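Alpha-glucosidase (Pseudoalteromonas sp. K8, PDB 5HQA) hydrolyses alpha-glucosidic bonds as a calcium-binding, chloride-activated glycoside hydrolase of family 97. Local coordinates at residues 272-275 with 279-282; 316-321 with 332-337; 309-314 with 384-389. All blocks are in the same frame, centred on the assembly; numbering follows the deposited sequence.

Contact 1 (272-275 with 279-282); sequences GMHI and TWGS. With AC1 (4,6-dideoxy-4-{[(1S,4R,5S,6S)-4,5,6-trihydroxy-3-(hydroxymethyl)cyclohex-2-en-1-yl]amino}-alpha-D-glucopyranose), chain B; FMT (formic acid), chain J.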
loop_
_atom_site.group_PDB
_atom_site.type_symbol
_atom_site.label_atom_id
_atom_site.label_comp_id
_atom_site.label_asym_id
_atom_site.label_seq_id
_atom_site.Cartn_x
_atom_site.Cartn_y
_atom_site.Cartn_z
ATOM N N GLY A 272 2.698 -3.251 23.064
ATOM C CA GLY A 272 2.997 -4.006 24.271
ATOM C C GLY A 272 2.918 -5.508 24.067
ATOM O O GLY A 272 3.695 -6.263 24.657
ATOM N N MET A 273 1.977 -5.966 23.236
ATOM C CA MET A 273 1.944 -7.395 22.925
ATOM C C MET A 273 3.125 -7.792 22.049
ATOM O O MET A 273 3.692 -8.876 22.218
ATOM C CB MET A 273 0.624 -7.778 22.246
ATOM C CG MET A 273 -0.548 -7.931 23.220
ATOM S SD MET A 273 -1.393 -6.356 23.509
ATOM C CE MET A 273 -2.350 -6.205 21.993
ATOM N N HIS A 274 3.518 -6.929 21.110
ATOM C CA HIS A 274 4.643 -7.269 20.239
ATOM C C HIS A 274 5.972 -7.293 20.983
ATOM O O HIS A 274 6.867 -8.060 20.609
ATOM C CB HIS A 274 4.703 -6.302 19.056
ATOM C CG HIS A 274 3.663 -6.586 18.031
ATOM N ND1 HIS A 274 3.857 -7.495 17.014
ATOM C CD2 HIS A 274 2.388 -6.142 17.905
ATOM C CE1 HIS A 274 2.758 -7.575 16.283
ATOM N NE2 HIS A 274 1.852 -6.765 16.804
ATOM N N ILE A 275 6.129 -6.484 22.031
ATOM C CA ILE A 275 7.360 -6.517 22.818
ATOM C C ILE A 275 7.176 -7.294 24.121
ATOM O O ILE A 275 8.045 -7.250 24.995
ATOM C CB ILE A 275 7.915 -5.103 23.076
ATOM C CG1 ILE A 275 7.000 -4.295 23.997
ATOM C CG2 ILE A 275 8.129 -4.370 21.746
ATOM C CD1 ILE A 275 7.600 -2.959 24.418
ATOM N N THR A 279 -0.141 -9.608 26.833
ATOM C CA THR A 279 -0.593 -10.727 26.021
ATOM C C THR A 279 -1.891 -10.365 25.311
ATOM O O THR A 279 -2.662 -9.518 25.777
ATOM C CB THR A 279 -0.812 -11.979 26.867
ATOM O OG1 THR A 279 -1.815 -11.712 27.857
ATOM C CG2 THR A 279 0.469 -12.369 27.566
ATOM N N TRP A 280 -2.111 -11.008 24.161
ATOM C CA TRP A 280 -3.413 -10.930 23.509
ATOM C C TRP A 280 -4.443 -11.749 24.271
ATOM O O TRP A 280 -5.599 -11.331 24.414
ATOM C CB TRP A 280 -3.325 -11.435 22.070
ATOM C CG TRP A 280 -2.746 -10.480 21.046
ATOM C CD1 TRP A 280 -3.418 -9.512 20.354
ATOM C CD2 TRP A 280 -1.397 -10.453 20.565
ATOM N NE1 TRP A 280 -2.565 -8.869 19.483
ATOM C CE2 TRP A 280 -1.319 -9.427 19.593
ATOM C CE3 TRP A 280 -0.243 -11.187 20.868
ATOM C CZ2 TRP A 280 -0.131 -9.119 18.916
ATOM C CZ3 TRP A 280 0.939 -10.883 20.194
ATOM C CH2 TRP A 280 0.985 -9.853 19.234
ATOM N N GLY A 281 -4.042 -12.929 24.753
ATOM C CA GLY A 281 -4.944 -13.787 25.487
ATOM C C GLY A 281 -5.113 -13.337 26.920
ATOM O O GLY A 281 -4.415 -12.454 27.412
ATOM N N SER A 282 -6.062 -13.971 27.603
ATOM C CA SER A 282 -6.426 -13.543 28.944
ATOM C C SER A 282 -5.314 -13.869 29.939
ATOM O O SER A 282 -4.427 -14.687 29.677
ATOM C CB SER A 282 -7.728 -14.211 29.375
ATOM O OG SER A 282 -7.554 -15.612 29.448
HETATM C C1 AC1 B . 3.210 -13.436 11.889
HETATM O O2 AC1 B . 3.612 -13.024 9.564
HETATM C C2 AC1 B . 2.715 -12.714 10.644
HETATM C C4A AC1 B . -1.233 -7.596 14.619
HETATM C C3 AC1 B . 2.611 -11.229 10.867
HETATM O O3 AC1 B . 2.211 -10.568 9.653
HETATM C C4 AC1 B . 1.655 -10.948 11.996
HETATM N N4A AC1 B . 1.263 -9.507 12.101
HETATM C C5 AC1 B . 2.472 -11.415 13.190
HETATM O O5 AC1 B . 2.562 -12.899 13.130
HETATM C C6 AC1 B . 1.919 -11.023 14.525
HETATM C C1B AC1 B . -0.218 -9.261 12.224
HETATM C C2B AC1 B . -0.522 -7.620 12.244
HETATM O O2B AC1 B . 0.171 -7.040 11.140
HETATM C C3B AC1 B . -0.190 -7.053 13.486
HETATM O O3B AC1 B . -0.263 -5.605 13.489
HETATM O O4 AC1 B . -0.840 -7.145 15.901
HETATM C C5B AC1 B . -1.353 -9.036 14.633
HETATM C C7B AC1 B . -0.835 -9.885 13.346
HETATM C C6B AC1 B . -2.459 -9.638 15.516
HETATM O O6B AC1 B . -3.680 -9.398 14.889
HETATM C C FMT J . -1.224 -13.965 23.568
HETATM O O1 FMT J . -0.265 -13.241 23.836
HETATM O O2 FMT J . -1.842 -14.659 24.381
#

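Contact 2 (316-321 with 332-337); sequences GWDGDW and QPYDDF. With AC1 (4,6-dideoxy-4-{[(1S,4R,5S,6S)-4,5,6-trihydroxy-3-(hydroxymethyl)cyclohex-2-en-1-yl]amino}-alpha-D-glucopyranose), chain B.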
loop_
_atom_site.group_PDB
_atom_site.type_symbol
_atom_site.label_atom_id
_atom_site.label_comp_id
_atom_site.label_asym_id
_atom_site.label_seq_id
_atom_site.Cartn_x
_atom_site.Cartn_y
_atom_site.Cartn_z
ATOM N N GLY A 316 -10.895 -16.087 22.028
ATOM C CA GLY A 316 -10.261 -16.902 21.013
ATOM C C GLY A 316 -8.753 -16.761 20.950
ATOM O O GLY A 316 -8.091 -17.513 20.227
ATOM N N TRP A 317 -8.189 -15.806 21.691
ATOM C CA TRP A 317 -6.749 -15.586 21.650
ATOM C C TRP A 317 -5.974 -16.482 22.605
ATOM O O TRP A 317 -4.746 -16.555 22.489
ATOM C CB TRP A 317 -6.408 -14.124 21.972
ATOM C CG TRP A 317 -6.876 -13.134 20.934
ATOM C CD1 TRP A 317 -8.106 -12.550 20.862
ATOM C CD2 TRP A 317 -6.119 -12.612 19.834
ATOM N NE1 TRP A 317 -8.167 -11.698 19.786
ATOM C CE2 TRP A 317 -6.959 -11.713 19.139
ATOM C CE3 TRP A 317 -4.813 -12.812 19.369
ATOM C CZ2 TRP A 317 -6.538 -11.016 18.001
ATOM C CZ3 TRP A 317 -4.392 -12.114 18.229
ATOM C CH2 TRP A 317 -5.257 -11.232 17.559
ATOM N N ASP A 318 -6.637 -17.149 23.545
ATOM C CA ASP A 318 -5.898 -17.914 24.542
ATOM C C ASP A 318 -5.144 -19.068 23.898
ATOM O O ASP A 318 -5.653 -19.743 22.997
ATOM C CB ASP A 318 -6.837 -18.452 25.613
ATOM C CG ASP A 318 -7.333 -17.372 26.539
ATOM O OD1 ASP A 318 -7.296 -16.188 26.155
ATOM O OD2 ASP A 318 -7.771 -17.711 27.651
ATOM N N GLY A 319 -3.927 -19.302 24.387
ATOM C CA GLY A 319 -3.103 -20.390 23.907
ATOM C C GLY A 319 -2.116 -19.908 22.874
ATOM O O GLY A 319 -1.288 -19.034 23.153
ATOM N N ASP A 320 -2.205 -20.451 21.665
ATOM C CA ASP A 320 -1.371 -20.024 20.548
ATOM C C ASP A 320 -2.320 -19.482 19.481
ATOM O O ASP A 320 -2.884 -20.253 18.698
ATOM C CB ASP A 320 -0.522 -21.182 20.031
ATOM C CG ASP A 320 0.602 -20.721 19.119
ATOM O OD1 ASP A 320 0.520 -19.585 18.593
ATOM O OD2 ASP A 320 1.565 -21.498 18.923
ATOM N N TRP A 321 -2.510 -18.158 19.455
ATOM C CA TRP A 321 -3.578 -17.591 18.635
ATOM C C TRP A 321 -3.354 -17.828 17.144
ATOM O O TRP A 321 -4.327 -17.816 16.385
ATOM C CB TRP A 321 -3.742 -16.092 18.923
ATOM C CG TRP A 321 -2.542 -15.255 18.579
ATOM C CD1 TRP A 321 -1.548 -14.863 19.432
ATOM C CD2 TRP A 321 -2.209 -14.703 17.297
ATOM N NE1 TRP A 321 -0.622 -14.101 18.761
ATOM C CE2 TRP A 321 -1.005 -13.988 17.450
ATOM C CE3 TRP A 321 -2.818 -14.736 16.036
ATOM C CZ2 TRP A 321 -0.391 -13.321 16.390
ATOM C CZ3 TRP A 321 -2.206 -14.070 14.985
ATOM C CH2 TRP A 321 -1.006 -13.374 15.167
ATOM N N GLN A 332 -18.110 -11.674 20.916
ATOM C CA GLN A 332 -18.081 -11.919 22.351
ATOM C C GLN A 332 -16.770 -11.428 22.945
ATOM O O GLN A 332 -15.729 -12.069 22.735
ATOM C CB GLN A 332 -18.263 -13.405 22.640
ATOM C CG GLN A 332 -18.175 -13.747 24.119
ATOM C CD GLN A 332 -19.263 -13.058 24.933
ATOM O OE1 GLN A 332 -20.455 -13.186 24.631
ATOM N NE2 GLN A 332 -18.856 -12.308 25.960
ATOM N N PRO A 333 -16.761 -10.333 23.697
ATOM C CA PRO A 333 -15.523 -9.904 24.352
ATOM C C PRO A 333 -15.159 -10.805 25.521
ATOM O O PRO A 333 -15.996 -11.505 26.100
ATOM C CB PRO A 333 -15.855 -8.488 24.835
ATOM C CG PRO A 333 -17.326 -8.531 25.051
ATOM C CD PRO A 333 -17.866 -9.390 23.942
ATOM N N TYR A 334 -13.876 -10.776 25.865
ATOM C CA TYR A 334 -13.443 -11.315 27.145
ATOM C C TYR A 334 -14.189 -10.625 28.287
ATOM O O TYR A 334 -14.679 -9.495 28.158
ATOM C CB TYR A 334 -11.939 -11.121 27.333
ATOM C CG TYR A 334 -11.039 -12.055 26.548
ATOM C CD1 TYR A 334 -10.942 -13.396 26.881
ATOM C CD2 TYR A 334 -10.247 -11.581 25.506
ATOM C CE1 TYR A 334 -10.102 -14.255 26.182
ATOM C CE2 TYR A 334 -9.400 -12.430 24.798
ATOM C CZ TYR A 334 -9.333 -13.772 25.145
ATOM O OH TYR A 334 -8.498 -14.638 24.460
ATOM N N ASP A 335 -14.242 -11.307 29.433
ATOM C CA ASP A 335 -14.948 -10.759 30.588
ATOM C C ASP A 335 -14.314 -9.486 31.133
ATOM O O ASP A 335 -14.991 -8.736 31.845
ATOM C CB ASP A 335 -15.018 -11.792 31.709
ATOM C CG ASP A 335 -15.933 -12.938 31.373
ATOM O OD1 ASP A 335 -16.722 -12.797 30.407
ATOM O OD2 ASP A 335 -15.870 -13.972 32.077
ATOM N N ASP A 336 -13.039 -9.226 30.846
ATOM C CA ASP A 336 -12.398 -8.029 31.369
ATOM C C ASP A 336 -12.420 -6.881 30.372
ATOM O O ASP A 336 -11.766 -5.859 30.603
ATOM C CB ASP A 336 -10.963 -8.333 31.826
ATOM C CG ASP A 336 -10.104 -8.948 30.731
ATOM O OD1 ASP A 336 -10.640 -9.289 29.654
ATOM O OD2 ASP A 336 -8.882 -9.095 30.961
ATOM N N PHE A 337 -13.186 -7.012 29.290
ATOM C CA PHE A 337 -13.326 -5.965 28.280
ATOM C C PHE A 337 -14.808 -5.604 28.191
ATOM O O PHE A 337 -15.591 -6.325 27.565
ATOM C CB PHE A 337 -12.776 -6.431 26.937
ATOM C CG PHE A 337 -12.675 -5.341 25.912
ATOM C CD1 PHE A 337 -13.647 -5.192 24.942
ATOM C CD2 PHE A 337 -11.604 -4.463 25.922
ATOM C CE1 PHE A 337 -13.548 -4.186 23.989
ATOM C CE2 PHE A 337 -11.497 -3.460 24.971
ATOM C CZ PHE A 337 -12.469 -3.323 24.006
HETATM C C1 AC1 B . 3.210 -13.436 11.889
HETATM O O2 AC1 B . 3.612 -13.024 9.564
HETATM C C2 AC1 B . 2.715 -12.714 10.644
HETATM C C4A AC1 B . -1.233 -7.596 14.619
HETATM C C3 AC1 B . 2.611 -11.229 10.867
HETATM O O3 AC1 B . 2.211 -10.568 9.653
HETATM C C4 AC1 B . 1.655 -10.948 11.996
HETATM N N4A AC1 B . 1.263 -9.507 12.101
HETATM C C5 AC1 B . 2.472 -11.415 13.190
HETATM O O5 AC1 B . 2.562 -12.899 13.130
HETATM C C6 AC1 B . 1.919 -11.023 14.525
HETATM C C1B AC1 B . -0.218 -9.261 12.224
HETATM C C2B AC1 B . -0.522 -7.620 12.244
HETATM O O2B AC1 B . 0.171 -7.040 11.140
HETATM C C3B AC1 B . -0.190 -7.053 13.486
HETATM O O3B AC1 B . -0.263 -5.605 13.489
HETATM O O4 AC1 B . -0.840 -7.145 15.901
HETATM C C5B AC1 B . -1.353 -9.036 14.633
HETATM C C7B AC1 B . -0.835 -9.885 13.346
HETATM C C6B AC1 B . -2.459 -9.638 15.516
HETATM O O6B AC1 B . -3.680 -9.398 14.889
#

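Contact 3 (309-314 with 384-389); sequences LVEGWN and QVKTGY. With AC1 (4,6-dideoxy-4-{[(1S,4R,5S,6S)-4,5,6-trihydroxy-3-(hydroxymethyl)cyclohex-2-en-1-yl]amino}-alpha-D-glucopyranose), chain B.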
loop_
_atom_site.group_PDB
_atom_site.type_symbol
_atom_site.label_atom_id
_atom_site.label_comp_id
_atom_site.label_asym_id
_atom_site.label_seq_id
_atom_site.Cartn_x
_atom_site.Cartn_y
_atom_site.Cartn_z
ATOM N N LEU A 309 -6.880 1.733 18.952
ATOM C CA LEU A 309 -6.966 0.334 18.556
ATOM C C LEU A 309 -6.744 -0.557 19.770
ATOM O O LEU A 309 -5.851 -0.304 20.581
ATOM C CB LEU A 309 -5.909 0.021 17.495
ATOM C CG LEU A 309 -5.673 -1.453 17.141
ATOM C CD1 LEU A 309 -6.840 -2.029 16.314
ATOM C CD2 LEU A 309 -4.334 -1.622 16.404
ATOM N N VAL A 310 -7.547 -1.612 19.899
ATOM C CA VAL A 310 -7.357 -2.587 20.970
ATOM C C VAL A 310 -7.426 -3.983 20.371
ATOM O O VAL A 310 -8.469 -4.376 19.832
ATOM C CB VAL A 310 -8.395 -2.441 22.093
ATOM C CG1 VAL A 310 -8.111 -3.455 23.170
ATOM C CG2 VAL A 310 -8.375 -1.042 22.679
ATOM N N GLU A 311 -6.322 -4.728 20.464
ATOM C CA GLU A 311 -6.265 -6.112 20.006
ATOM C C GLU A 311 -6.331 -7.060 21.196
ATOM O O GLU A 311 -5.809 -6.770 22.276
ATOM C CB GLU A 311 -4.993 -6.385 19.198
ATOM C CG GLU A 311 -4.871 -5.499 17.983
ATOM C CD GLU A 311 -3.751 -5.919 17.055
ATOM O OE1 GLU A 311 -2.979 -6.833 17.410
ATOM O OE2 GLU A 311 -3.639 -5.313 15.965
ATOM N N GLY A 312 -6.975 -8.202 20.985
ATOM C CA GLY A 312 -7.155 -9.164 22.050
ATOM C C GLY A 312 -8.399 -8.951 22.875
ATOM O O GLY A 312 -8.477 -9.463 23.998
ATOM N N TRP A 313 -9.374 -8.203 22.356
ATOM C CA TRP A 313 -10.581 -7.896 23.114
ATOM C C TRP A 313 -11.593 -9.034 23.079
ATOM O O TRP A 313 -12.423 -9.138 23.988
ATOM C CB TRP A 313 -11.229 -6.617 22.565
ATOM C CG TRP A 313 -11.751 -6.805 21.163
ATOM C CD1 TRP A 313 -11.060 -6.623 19.992
ATOM C CD2 TRP A 313 -13.061 -7.250 20.789
ATOM N NE1 TRP A 313 -11.865 -6.918 18.919
ATOM C CE2 TRP A 313 -13.097 -7.307 19.379
ATOM C CE3 TRP A 313 -14.209 -7.604 21.513
ATOM C CZ2 TRP A 313 -14.238 -7.699 18.673
ATOM C CZ3 TRP A 313 -15.345 -7.993 20.812
ATOM C CH2 TRP A 313 -15.348 -8.037 19.403
ATOM N N ASN A 314 -11.540 -9.883 22.059
ATOM C CA ASN A 314 -12.556 -10.890 21.792
ATOM C C ASN A 314 -12.032 -12.273 22.151
ATOM O O ASN A 314 -10.828 -12.526 22.076
ATOM C CB ASN A 314 -12.958 -10.865 20.316
ATOM C CG ASN A 314 -11.761 -11.010 19.380
ATOM O OD1 ASN A 314 -10.709 -10.395 19.584
ATOM N ND2 ASN A 314 -11.922 -11.823 18.348
ATOM N N GLN A 384 -13.846 2.570 12.548
ATOM C CA GLN A 384 -12.724 1.983 11.823
ATOM C C GLN A 384 -12.426 0.622 12.425
ATOM O O GLN A 384 -12.507 0.453 13.647
ATOM C CB GLN A 384 -11.463 2.866 11.884
ATOM C CG GLN A 384 -11.674 4.255 11.293
ATOM C CD GLN A 384 -10.457 5.189 11.416
ATOM O OE1 GLN A 384 -9.504 4.917 12.165
ATOM N NE2 GLN A 384 -10.501 6.312 10.677
ATOM N N VAL A 385 -12.095 -0.345 11.570
ATOM C CA VAL A 385 -11.772 -1.705 11.993
ATOM C C VAL A 385 -10.498 -2.146 11.288
ATOM O O VAL A 385 -10.371 -1.991 10.067
ATOM C CB VAL A 385 -12.923 -2.688 11.699
ATOM C CG1 VAL A 385 -12.499 -4.127 11.986
ATOM C CG2 VAL A 385 -14.153 -2.317 12.529
ATOM N N LYS A 386 -9.548 -2.667 12.064
ATOM C CA LYS A 386 -8.358 -3.314 11.533
ATOM C C LYS A 386 -8.649 -4.802 11.400
ATOM O O LYS A 386 -9.046 -5.441 12.378
ATOM C CB LYS A 386 -7.166 -3.077 12.462
ATOM C CG LYS A 386 -5.895 -3.805 12.080
ATOM C CD LYS A 386 -4.791 -3.474 13.087
ATOM C CE LYS A 386 -3.539 -4.299 12.830
ATOM N NZ LYS A 386 -2.531 -4.039 13.876
ATOM N N THR A 387 -8.476 -5.347 10.197
ATOM C CA THR A 387 -8.666 -6.773 9.955
ATOM C C THR A 387 -7.315 -7.457 9.786
ATOM O O THR A 387 -6.289 -6.814 9.548
ATOM C CB THR A 387 -9.531 -7.017 8.715
ATOM O OG1 THR A 387 -8.896 -6.428 7.569
ATOM C CG2 THR A 387 -10.934 -6.409 8.907
ATOM N N GLY A 388 -7.318 -8.774 9.924
ATOM C CA GLY A 388 -6.078 -9.526 9.879
ATOM C C GLY A 388 -6.313 -10.914 9.339
ATOM O O GLY A 388 -7.361 -11.519 9.573
ATOM N N TYR A 389 -5.323 -11.426 8.606
ATOM C CA TYR A 389 -5.440 -12.721 7.942
ATOM C C TYR A 389 -4.140 -13.510 8.125
ATOM O O TYR A 389 -3.507 -13.954 7.170
ATOM C CB TYR A 389 -5.788 -12.529 6.462
ATOM C CG TYR A 389 -7.108 -11.798 6.266
ATOM C CD1 TYR A 389 -7.177 -10.411 6.350
ATOM C CD2 TYR A 389 -8.284 -12.498 6.018
ATOM C CE1 TYR A 389 -8.384 -9.738 6.204
ATOM C CE2 TYR A 389 -9.504 -11.831 5.861
ATOM C CZ TYR A 389 -9.541 -10.451 5.954
ATOM O OH TYR A 389 -10.736 -9.773 5.793
HETATM C C1 AC1 B . 3.210 -13.436 11.889
HETATM O O2 AC1 B . 3.612 -13.024 9.564
HETATM C C2 AC1 B . 2.715 -12.714 10.644
HETATM C C4A AC1 B . -1.233 -7.596 14.619
HETATM C C3 AC1 B . 2.611 -11.229 10.867
HETATM O O3 AC1 B . 2.211 -10.568 9.653
HETATM C C4 AC1 B . 1.655 -10.948 11.996
HETATM N N4A AC1 B . 1.263 -9.507 12.101
HETATM C C5 AC1 B . 2.472 -11.415 13.190
HETATM O O5 AC1 B . 2.562 -12.899 13.130
HETATM C C6 AC1 B . 1.919 -11.023 14.525
HETATM C C1B AC1 B . -0.218 -9.261 12.224
HETATM C C2B AC1 B . -0.522 -7.620 12.244
HETATM O O2B AC1 B . 0.171 -7.040 11.140
HETATM C C3B AC1 B . -0.190 -7.053 13.486
HETATM O O3B AC1 B . -0.263 -5.605 13.489
HETATM O O4 AC1 B . -0.840 -7.145 15.901
HETATM C C5B AC1 B . -1.353 -9.036 14.633
HETATM C C7B AC1 B . -0.835 -9.885 13.346
HETATM C C6B AC1 B . -2.459 -9.638 15.516
HETATM O O6B AC1 B . -3.680 -9.398 14.889
#

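Contact 1 (272-275 with 279-282)
Met273 and Thr279 bring the two backbones closest, with Met273 CA 5.2 Å from Thr279 CA. Residues 272-274 finish a short helix that follows strand 264-269 of the catalytic TIM barrel. Ile275 leaves the helical path, and the chain returns as an irregular loop at 279-282. The contact between them rests on the Trp280 indole. Met273 lies over one face of it. Its CB sits almost on the normal of the six-membered ring, 3.4 Å from the centroid, in a CH-pi contact. With CG anti to the carbonyl carbon (chi1 -79°) and bends at chi2 and chi3, the chain curls over the indole. This carries Met273 CE to 3.7 Å from Trp280 NE1, which donates to Glu311. The sulfur is above the five-membered ring but farther off, a Met-aromatic contact with Met273 SD 4.8 Å from the centroid. Trp317 stacks on the opposite face of the indole. His274 meets Trp280 differently. The benzo edge of the indole points at the imidazole face in a T-shaped pair, with planes at 82°. His274 NE2 donates to AC1 O4 over 2.9 Å, while His274 ND1 is hydrogen-bonded to Trp465 NE1. The imidazole is therefore held at both nitrogens. At the other end of the loop, a formic acid molecule, probably from the crystallisation liquor, accepts from Gly281 N at its O2 (2.8 Å) and, more weakly, from Trp280 N at its O1. Thr279 OG1 donates to Gly281 O at 2.7 Å, linking two residues of the same loop. The chemistry implies a division of labour: the methylene and terminal methyl of Met273 support the indole, the indole edge backs the imidazole, and the imidazole presents one N-H to the inhibitor.

Contact 2 (316-321 with 332-337)
Tyr334 reaches Gly316, Trp317 and Asp318 with its side chain, which spans the distance between well-separated backbones; the nearest pair is Gly316 CA and Tyr334 CA, 8.9 Å apart. Both segments belong to the long beta-alpha loop of the TIM barrel that joins strand 307-310 to helix 339-349. A type I beta turn from Tyr334 to Phe337 ends the loop before that helix. The phenol does nearly all the bridging. Its hydroxyl gives a weak hydrogen bond to Asp318, with Tyr334 OH 2.6 Å from Asp318 OD1. The two side chains approach from opposite directions. The carboxylate and ring planes are tilted by only 19°, but Asp318 OD1 lies out of the ring plane. The Tyr334 OH also lies beside the backbone of the other segment, 3.0 Å from Trp317 N. It also touches Trp317 CB. The Asp318 side chain, with CG beside its own backbone N (chi1 -73°), folds back to meet the hydroxyl there. Asp318 OD2 is taken by Ser282, so the carboxylate ties two loops. Gly316 has backbone angles that would press a side chain against the preceding carbonyl. Trp317 crosses Tyr334 at about a right angle and fixes its indole through Trp317 NE1 to Asn314. Its far edge faces the sugar analogue, with Trp317 CH2 3.6 Å from AC1 O6B. Trp321 lines the pocket next to it and turns its own ring edge to AC1 C6. Trp317 CZ3 rests 3.5 Å above the Trp321 ring plane, offset toward the rim.

Contact 3 (309-314 with 384-389)
Glu311 and Lys386 meet in a buried salt bridge, with Lys386 NZ 2.7 Å from Glu311 OE2. The ammonium lies close to the line of the Glu311 CD-OE2 bond, beyond the oxygen. Both groups also hold the cyclitol end of the inhibitor. Glu311 OE1 accepts from AC1 O4 at 2.6 Å, and Lys386 NZ donates to AC1 O3B at 2.8 Å. Glu311 OE1 has a second donor in Trp280 NE1, so both carboxylate oxygens are occupied and the group is fixed in rotation. A glutamine here would probably leave the Lys386 ammonium without its counter-charge, and its single amide oxygen could not accept on both sides as the carboxylate does. Lys386 reaches the site fully extended, all four torsions near 180°. Leu309 packs across its shaft at about a right angle, Leu309 CD2 lying 3.8 Å from Lys386 CD. Trp270 touches both Glu311 and Lys386. Further out, strand 352-358 separates strands 307-310 and 384-388 in the parallel sheet. Glu311, just past its strand, and Lys386, on its strand, hold the inhibitor at the C-terminal side of the parallel barrel, where TIM-barrel enzymes have their active sites.

All three contacts line one inhibitor pocket, but at different depths. Contact 3 is the core: all its touching residues are buried, and its chemistry is charge and direct sugar binding. Contacts 1 and 2 are only partly buried. Contact 2 lies wholly in a barrel loop, while contact 1 joins the end of a short helix to the loop after it. Contact 1 is mostly aromatic and methionine packing, while contact 2 turns on one phenol and a carboxylate at a more exposed rim. Strand 307-310 and the loop after it supply the first segment of contact 3 and both of contact 2. Trp280 of contact 1 touches the other two. Tyr334 N, hydrogen-bonded to Trp313 O, ties contact 2 to contact 3.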